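Long-range contact in xyloglucan-specific endo-beta-1,4-glucanase BoGH9A (Bacteroides ovatus, PDB 6DHT), which hydrolyses internal beta-1,4-glucosidic linkages in the backbone of xyloglucan, releasing xyloglucan oligosaccharides: residues A[108-119]-A[196-206]. Residues are numbered along the deposited sequence; the frame is centred on the assembly and turned at random. Where two conformers were deposited one is given.
Sequences ADAALKSFYYQR and YFSRQKINIPE. With CA (calcium ion), chain D; EDO (1,2-ethanediol), chain G; EDO (1,2-ethanediol), chain H.
Gln200 is drawn straight out, CG anti to the backbone N (chi1 -178°) and the chain extended beyond it, and this carries its amide to Asp109 on helix 105-117. NE2 donates to Asp109 OD1 over 2.9 Å; the bond is nearly straight (169°) and lies in the amide plane, but reaches the oxygen on its anti side, tilted from the carboxylate plane. The amide is fixed further by a water that NE2 shares with Ala108 O, while other waters tie the Asp109 carboxylate to Tyr196 OH and Lys201 O. Lys113, bent at chi2 and chi4, brings its ammonium to two successive carbonyls and donates through NZ to both: to Ile202 O at 3.0 Å, almost in line with that C=O, and to Asn203 O at 2.9 Å, from above the carbonyl plane. Tyr128 O accepts from the same nitrogen. All this belongs to the (alpha/alpha)6-barrel catalytic domain of glycoside hydrolase family 9: the chain leaving helix 194-199 runs alongside helix 105-117 before entering a calcium site. Between the polar groups the apolar ones fill in. Ile202 CD1 packs against Leu112 CG at 3.8 Å, the two side chains lying roughly perpendicular, and Pro205 CD comes within 3.6 Å of Tyr116 CE1. Beyond them Arg119 forms a two-nitrogen salt bridge with Glu206, NH1 to OE2 and NH2 to OE1, both 3.0 Å. The planar groups are turned 52° apart, so OE2 is met on its syn side close to the carboxylate plane, while NH2 reaches OE1 from above it; Glu217 also pairs with NH2. The backbone O of Glu206 binds the calcium ion at 2.4 Å, alongside Asn209, Thr211, Asp213 and Asp216.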
ATOM      1  N   ALA A 108       1.892  -4.748  10.725  1.00 12.66           N
ATOM      2  CA  ALA A 108       2.810  -3.840  10.063  1.00 12.82           C
ATOM      3  C   ALA A 108       4.047  -4.585   9.563  1.00 11.84           C
ATOM      4  O   ALA A 108       4.489  -4.379   8.436  1.00 11.92           O
ATOM      5  CB  ALA A 108       3.223  -2.718  11.005  1.00 13.76           C
ATOM      6  N   ASP A 109       4.570  -5.487  10.376  1.00 12.35           N
ATOM      7  CA  ASP A 109       5.756  -6.247  10.028  1.00 12.83           C
ATOM      8  C   ASP A 109       5.466  -7.217   8.901  1.00 11.70           C
ATOM      9  O   ASP A 109       6.246  -7.327   7.945  1.00 13.54           O
ATOM     10  CB  ASP A 109       6.294  -7.018  11.250  1.00 14.20           C
ATOM     11  CG  ASP A 109       6.911  -6.112  12.323  1.00 17.01           C
ATOM     12  OD1 ASP A 109       6.913  -4.883  12.179  1.00 15.19           O
ATOM     13  OD2 ASP A 109       7.375  -6.678  13.334  1.00 19.79           O
ATOM     14  N   ALA A 110       4.350  -7.927   9.002  1.00 12.41           N
ATOM     15  CA  ALA A 110       3.983  -8.873   7.933  1.00 13.16           C
ATOM     16  C   ALA A 110       3.746  -8.193   6.572  1.00 11.97           C
ATOM     17  O   ALA A 110       4.132  -8.703   5.526  1.00 12.38           O
ATOM     18  CB  ALA A 110       2.763  -9.678   8.328  1.00 12.11           C
ATOM     19  N   ALA A 111       3.086  -7.042   6.618  1.00 11.96           N
ATOM     20  CA  ALA A 111       2.819  -6.263   5.420  1.00 10.95           C
ATOM     21  C   ALA A 111       4.114  -5.861   4.718  1.00 12.30           C
ATOM     22  O   ALA A 111       4.213  -5.895   3.483  1.00 12.74           O
ATOM     23  CB  ALA A 111       1.987  -5.062   5.763  1.00 12.21           C
ATOM     24  N   LEU A 112       5.126  -5.464   5.495  1.00 11.65           N
ATOM     25  CA  LEU A 112       6.417  -5.142   4.922  1.00 11.75           C
ATOM     26  C   LEU A 112       7.151  -6.385   4.442  1.00 11.53           C
ATOM     27  O   LEU A 112       7.774  -6.362   3.360  1.00 12.73           O
ATOM     28  CB  LEU A 112       7.241  -4.386   5.969  1.00 11.60           C
ATOM     29  CG  LEU A 112       8.621  -3.932   5.515  1.00 11.95           C
ATOM     30  CD1 LEU A 112       8.584  -3.063   4.266  1.00 12.25           C
ATOM     31  CD2 LEU A 112       9.286  -3.178   6.651  1.00 13.07           C
ATOM     32  N   LYS A 113       7.068  -7.461   5.203  1.00 10.84           N
ATOM     33  CA  LYS A 113       7.753  -8.696   4.861  1.00 12.42           C
ATOM     34  C   LYS A 113       7.181  -9.317   3.581  1.00 13.21           C
ATOM     35  O   LYS A 113       7.866 -10.100   2.911  1.00 13.72           O
ATOM     36  CB  LYS A 113       7.660  -9.659   6.043  1.00 12.55           C
ATOM     37  CG  LYS A 113       8.416 -10.958   5.946  1.00 15.94           C
ATOM     38  CD  LYS A 113       9.906 -10.795   5.736  1.00 19.59           C
ATOM     39  CE  LYS A 113      10.611 -12.157   5.857  1.00 18.52           C
ATOM     40  NZ  LYS A 113      10.613 -12.725   7.234  1.00 20.81           N
ATOM     41  N   SER A 114       5.942  -8.978   3.223  1.00 11.50           N
ATOM     42  CA  SER A 114       5.362  -9.475   1.978  0.58 12.14           C
ATOM     43  C   SER A 114       6.232  -9.119   0.777  1.00 13.64           C
ATOM     44  O   SER A 114       6.312  -9.896  -0.193  1.00 13.03           O
ATOM     45  CB  SER A 114       3.956  -8.905   1.778  0.58 12.69           C
ATOM     46  OG  SER A 114       3.967  -7.533   1.390  0.58 13.65           O
ATOM     47  N   PHE A 115       6.879  -7.954   0.821  1.00 11.01           N
ATOM     48  CA  PHE A 115       7.728  -7.506  -0.265  1.00 12.77           C
ATOM     49  C   PHE A 115       8.936  -8.433  -0.446  1.00 14.67           C
ATOM     50  O   PHE A 115       9.356  -8.714  -1.582  1.00 13.48           O
ATOM     51  CB  PHE A 115       8.181  -6.066  -0.034  1.00 12.50           C
ATOM     52  CG  PHE A 115       7.070  -5.066  -0.201  1.00 10.76           C
ATOM     53  CD1 PHE A 115       6.212  -4.766   0.847  1.00 12.05           C
ATOM     54  CD2 PHE A 115       6.872  -4.437  -1.433  1.00 12.43           C
ATOM     55  CE1 PHE A 115       5.153  -3.871   0.658  1.00 11.85           C
ATOM     56  CE2 PHE A 115       5.833  -3.542  -1.607  1.00 12.60           C
ATOM     57  CZ  PHE A 115       4.970  -3.276  -0.563  1.00 11.39           C
ATOM     58  N   TYR A 116       9.485  -8.914   0.670  1.00 12.99           N
ATOM     59  CA  TYR A 116      10.564  -9.890   0.626  1.00 13.63           C
ATOM     60  C   TYR A 116      10.140 -11.145  -0.157  1.00 14.93           C
ATOM     61  O   TYR A 116      10.862 -11.618  -1.028  1.00 15.53           O
ATOM     62  CB  TYR A 116      11.063 -10.225   2.039  1.00 15.82           C
ATOM     63  CG  TYR A 116      11.887 -11.497   2.069  1.00 15.96           C
ATOM     64  CD1 TYR A 116      13.228 -11.499   1.701  1.00 18.13           C
ATOM     65  CD2 TYR A 116      11.315 -12.696   2.459  1.00 16.79           C
ATOM     66  CE1 TYR A 116      13.964 -12.672   1.710  1.00 16.83           C
ATOM     67  CE2 TYR A 116      12.050 -13.866   2.479  1.00 19.82           C
ATOM     68  CZ  TYR A 116      13.377 -13.842   2.110  1.00 19.57           C
ATOM     69  OH  TYR A 116      14.129 -15.003   2.116  1.00 24.49           O
ATOM     70  N   TYR A 117       8.932 -11.649   0.113  1.00 14.30           N
ATOM     71  CA  TYR A 117       8.437 -12.803  -0.611  1.00 13.68           C
ATOM     72  C   TYR A 117       8.267 -12.519  -2.117  1.00 13.85           C
ATOM     73  O   TYR A 117       8.367 -13.432  -2.945  1.00 14.49           O
ATOM     74  CB  TYR A 117       7.125 -13.289  -0.010  1.00 14.22           C
ATOM     75  CG  TYR A 117       7.291 -13.933   1.341  1.00 15.24           C
ATOM     76  CD1 TYR A 117       7.852 -15.206   1.460  1.00 15.99           C
ATOM     77  CD2 TYR A 117       6.856 -13.300   2.497  1.00 15.14           C
ATOM     78  CE1 TYR A 117       7.975 -15.815   2.682  1.00 15.90           C
ATOM     79  CE2 TYR A 117       7.001 -13.896   3.722  1.00 14.54           C
ATOM     80  CZ  TYR A 117       7.560 -15.164   3.803  1.00 15.93           C
ATOM     81  OH  TYR A 117       7.671 -15.750   5.052  1.00 17.93           O
ATOM     82  N   GLN A 118       8.013 -11.269  -2.486  1.00 13.67           N
ATOM     83  CA  GLN A 118       7.870 -10.897  -3.890  1.00 12.64           C
ATOM     84  C   GLN A 118       9.202 -10.718  -4.648  1.00 13.46           C
ATOM     85  O   GLN A 118       9.214 -10.393  -5.850  1.00 13.98           O
ATOM     86  CB  GLN A 118       7.069  -9.604  -4.031  1.00 12.60           C
ATOM     87  CG  GLN A 118       5.617  -9.652  -3.562  1.00 12.32           C
ATOM     88  CD  GLN A 118       4.724 -10.487  -4.454  1.00 13.34           C
ATOM     89  OE1 GLN A 118       4.410 -11.633  -4.132  1.00 14.54           O
ATOM     90  NE2 GLN A 118       4.266  -9.898  -5.551  1.00 13.01           N
ATOM     91  N   ARG A 119      10.330 -10.873  -3.960  1.00 14.86           N
ATOM     92  CA  ARG A 119      11.611 -10.559  -4.587  1.00 14.22           C
ATOM     93  C   ARG A 119      11.959 -11.552  -5.671  1.00 16.23           C
ATOM     94  O   ARG A 119      11.767 -12.753  -5.510  1.00 17.36           O
ATOM     95  CB  ARG A 119      12.744 -10.617  -3.570  1.00 13.28           C
ATOM     96  CG  ARG A 119      12.791  -9.437  -2.594  1.00 14.13           C
ATOM     97  CD  ARG A 119      14.059  -9.503  -1.795  1.00 16.39           C
ATOM     98  NE  ARG A 119      14.055  -8.572  -0.664  1.00 15.25           N
ATOM     99  CZ  ARG A 119      15.055  -8.475   0.204  1.00 18.27           C
ATOM    100  NH1 ARG A 119      16.133  -9.233   0.035  1.00 17.62           N
ATOM    101  NH2 ARG A 119      14.984  -7.620   1.223  1.00 17.42           N
ATOM    102  N   TYR A 196      10.702   4.430  14.881  1.00 15.08           N
ATOM    103  CA  TYR A 196       9.900   3.215  14.730  1.00 14.72           C
ATOM    104  C   TYR A 196      10.542   2.262  13.735  1.00 12.94           C
ATOM    105  O   TYR A 196      10.742   1.080  14.003  1.00 14.77           O
ATOM    106  CB  TYR A 196       8.485   3.569  14.260  1.00 15.64           C
ATOM    107  CG  TYR A 196       7.539   2.385  14.141  1.00 15.55           C
ATOM    108  CD1 TYR A 196       6.824   1.943  15.243  1.00 14.10           C
ATOM    109  CD2 TYR A 196       7.381   1.699  12.949  1.00 14.60           C
ATOM    110  CE1 TYR A 196       5.947   0.850  15.165  1.00 13.87           C
ATOM    111  CE2 TYR A 196       6.505   0.609  12.851  1.00 14.78           C
ATOM    112  CZ  TYR A 196       5.823   0.180  13.955  1.00 14.57           C
ATOM    113  OH  TYR A 196       4.960  -0.896  13.809  1.00 14.85           O
ATOM    114  N   PHE A 197      10.889   2.798  12.572  1.00 13.11           N
ATOM    115  CA  PHE A 197      11.475   1.965  11.546  1.00 14.94           C
ATOM    116  C   PHE A 197      12.916   1.560  11.822  1.00 15.13           C
ATOM    117  O   PHE A 197      13.364   0.517  11.354  1.00 16.51           O
ATOM    118  CB  PHE A 197      11.303   2.619  10.191  1.00 15.01           C
ATOM    119  CG  PHE A 197       9.876   2.605   9.728  1.00 12.92           C
ATOM    120  CD1 PHE A 197       9.259   1.408   9.378  1.00 14.31           C
ATOM    121  CD2 PHE A 197       9.152   3.767   9.641  1.00 13.17           C
ATOM    122  CE1 PHE A 197       7.922   1.393   8.975  1.00 13.81           C
ATOM    123  CE2 PHE A 197       7.813   3.744   9.233  1.00 14.53           C
ATOM    124  CZ  PHE A 197       7.222   2.556   8.900  1.00 12.39           C
ATOM    125  N   SER A 198      13.632   2.352  12.617  1.00 17.41           N
ATOM    126  CA  SER A 198      14.989   1.979  12.987  1.00 19.37           C
ATOM    127  C   SER A 198      14.993   0.757  13.881  1.00 18.13           C
ATOM    128  O   SER A 198      15.851  -0.107  13.748  1.00 21.06           O
ATOM    129  CB  SER A 198      15.687   3.147  13.686  1.00 20.72           C
ATOM    130  OG  SER A 198      17.006   2.775  14.050  1.00 30.05           O
ATOM    131  N   ARG A 199      13.997   0.667  14.758  1.00 19.20           N
ATOM    132  CA  ARG A 199      13.870  -0.441  15.695  1.00 21.28           C
ATOM    133  C   ARG A 199      13.200  -1.690  15.120  1.00 19.63           C
ATOM    134  O   ARG A 199      13.358  -2.784  15.651  1.00 23.04           O
ATOM    135  CB  ARG A 199      13.079   0.005  16.919  1.00 21.51           C
ATOM    136  CG  ARG A 199      13.755   1.111  17.715  1.00 31.22           C
ATOM    137  CD  ARG A 199      12.953   1.411  18.957  1.00 46.74           C
ATOM    138  NE  ARG A 199      13.564   2.489  19.739  1.00 71.24           N
ATOM    139  CZ  ARG A 199      14.488   2.305  20.683  1.00 83.90           C
ATOM    140  NH1 ARG A 199      14.912   1.080  20.981  1.00 82.82           N
ATOM    141  NH2 ARG A 199      14.988   3.349  21.335  1.00 79.99           N
ATOM    142  N   GLN A 200      12.441  -1.526  14.046  1.00 16.88           N
ATOM    143  CA  GLN A 200      11.698  -2.642  13.464  1.00 16.38           C
ATOM    144  C   GLN A 200      12.637  -3.671  12.872  1.00 16.28           C
ATOM    145  O   GLN A 200      13.481  -3.323  12.071  1.00 22.12           O
ATOM    146  CB  GLN A 200      10.791  -2.079  12.373  1.00 13.77           C
ATOM    147  CG  GLN A 200       9.889  -3.101  11.679  1.00 14.03           C
ATOM    148  CD  GLN A 200       9.185  -2.517  10.479  1.00 13.42           C
ATOM    149  OE1 GLN A 200       9.762  -1.784   9.684  1.00 14.60           O
ATOM    150  NE2 GLN A 200       7.918  -2.889  10.315  1.00 15.20           N
ATOM    151  N   LYS A 201      12.457  -4.937  13.217  1.00 17.74           N
ATOM    152  CA  LYS A 201      13.234  -5.996  12.589  1.00 21.02           C
ATOM    153  C   LYS A 201      12.308  -7.106  12.119  1.00 19.26           C
ATOM    154  O   LYS A 201      11.520  -7.649  12.883  1.00 21.24           O
ATOM    155  CB  LYS A 201      14.331  -6.520  13.533  1.00 28.78           C
ATOM    156  CG  LYS A 201      15.426  -5.474  13.878  1.00 27.83           C
ATOM    157  CD  LYS A 201      16.252  -5.070  12.638  1.00 27.80           C
ATOM    158  CE  LYS A 201      17.302  -4.002  12.952  1.00 39.85           C
ATOM    159  NZ  LYS A 201      16.760  -2.858  13.745  1.00 39.36           N
ATOM    160  N   ILE A 202      12.398  -7.419  10.834  1.00 17.47           N
ATOM    161  CA  ILE A 202      11.426  -8.328  10.209  1.00 17.29           C
ATOM    162  C   ILE A 202      12.029  -9.627   9.678  1.00 21.82           C
ATOM    163  O   ILE A 202      11.369 -10.377   8.937  1.00 20.25           O
ATOM    164  CB  ILE A 202      10.655  -7.625   9.068  1.00 19.79           C
ATOM    165  CG1 ILE A 202      11.609  -7.104   7.991  1.00 19.64           C
ATOM    166  CG2 ILE A 202       9.820  -6.475   9.625  1.00 18.71           C
ATOM    167  CD1 ILE A 202      10.915  -6.660   6.726  1.00 20.56           C
ATOM    168  N   ASN A 203      13.256  -9.915  10.085  1.00 19.50           N
ATOM    169  CA  ASN A 203      13.938 -11.143   9.709  1.00 18.60           C
ATOM    170  C   ASN A 203      14.023 -11.330   8.199  1.00 18.92           C
ATOM    171  O   ASN A 203      13.502 -12.294   7.632  1.00 19.11           O
ATOM    172  CB  ASN A 203      13.306 -12.361  10.390  1.00 19.64           C
ATOM    173  CG  ASN A 203      14.094 -13.633  10.140  1.00 24.67           C
ATOM    174  OD1 ASN A 203      15.311 -13.602   9.976  1.00 23.79           O
ATOM    175  ND2 ASN A 203      13.402 -14.753  10.076  1.00 23.70           N
ATOM    176  N   ILE A 204      14.664 -10.362   7.557  1.00 16.60           N
ATOM    177  CA  ILE A 204      15.074 -10.443   6.165  1.00 15.16           C
ATOM    178  C   ILE A 204      16.603 -10.567   6.141  1.00 19.69           C
ATOM    179  O   ILE A 204      17.253 -10.367   7.163  1.00 19.75           O
ATOM    180  CB  ILE A 204      14.610  -9.213   5.349  1.00 16.48           C
ATOM    181  CG1 ILE A 204      15.032  -7.899   6.023  1.00 18.76           C
ATOM    182  CG2 ILE A 204      13.105  -9.254   5.161  1.00 18.38           C
ATOM    183  CD1 ILE A 204      14.807  -6.668   5.177  1.00 19.47           C
ATOM    184  N   PRO A 205      17.189 -10.902   4.988  1.00 18.96           N
ATOM    185  CA  PRO A 205      18.644 -11.086   4.956  1.00 20.59           C
ATOM    186  C   PRO A 205      19.410  -9.856   5.452  1.00 24.50           C
ATOM    187  O   PRO A 205      20.529  -9.986   5.966  1.00 22.81           O
ATOM    188  CB  PRO A 205      18.921 -11.393   3.484  1.00 24.66           C
ATOM    189  CG  PRO A 205      17.659 -12.026   3.010  1.00 19.71           C
ATOM    190  CD  PRO A 205      16.568 -11.279   3.713  1.00 18.19           C
ATOM    191  N   GLU A 206      18.787  -8.688   5.340  1.00 17.29           N
ATOM    192  CA  GLU A 206      19.438  -7.426   5.668  1.00 17.40           C
ATOM    193  C   GLU A 206      19.121  -6.964   7.099  1.00 19.30           C
ATOM    194  O   GLU A 206      19.414  -5.814   7.459  1.00 18.06           O
ATOM    195  CB  GLU A 206      19.063  -6.342   4.646  1.00 19.32           C
ATOM    196  CG  GLU A 206      19.330  -6.739   3.173  1.00 18.05           C
ATOM    197  CD  GLU A 206      18.279  -7.670   2.555  1.00 20.89           C
ATOM    198  OE1 GLU A 206      17.217  -7.923   3.172  1.00 20.84           O
ATOM    199  OE2 GLU A 206      18.530  -8.149   1.411  1.00 23.28           O
TER
HETATM  200 CA    CA D 603      18.626  -3.674   8.055  1.00 17.76          CA
HETATM  201  C1  EDO G 606       8.473 -11.654  10.349  1.00 33.41           C
HETATM  202  O1  EDO G 606       8.473 -12.782   9.455  1.00 36.01           O
HETATM  203  C2  EDO G 606       7.626 -10.531   9.754  1.00 31.35           C
HETATM  204  O2  EDO G 606       6.248 -10.935   9.615  1.00 21.12           O
HETATM  205  C1  EDO H 607      19.776  -0.358  12.935  1.00 37.96           C
HETATM  206  O1  EDO H 607      20.056  -1.231  11.835  1.00 46.55           O
HETATM  207  C2  EDO H 607      19.278   0.958  12.355  1.00 36.64           C
HETATM  208  O2  EDO H 607      18.060   0.689  11.661  1.00 38.42           O
HETATM  209  O   HOH W   1       6.035  -1.945   8.313  1.00 13.23           O
HETATM  210  O   HOH W   2       6.246  -3.227  14.230  1.00 21.18           O
HETATM  211  O   HOH W   3       9.437  -5.352  14.638  1.00 24.76           O
HETATM  212  O   HOH W   4       8.649  -9.095  13.026  1.00 29.07           O
HETATM  213  O   HOH W   5      19.260  -3.831  10.325  1.00 22.17           O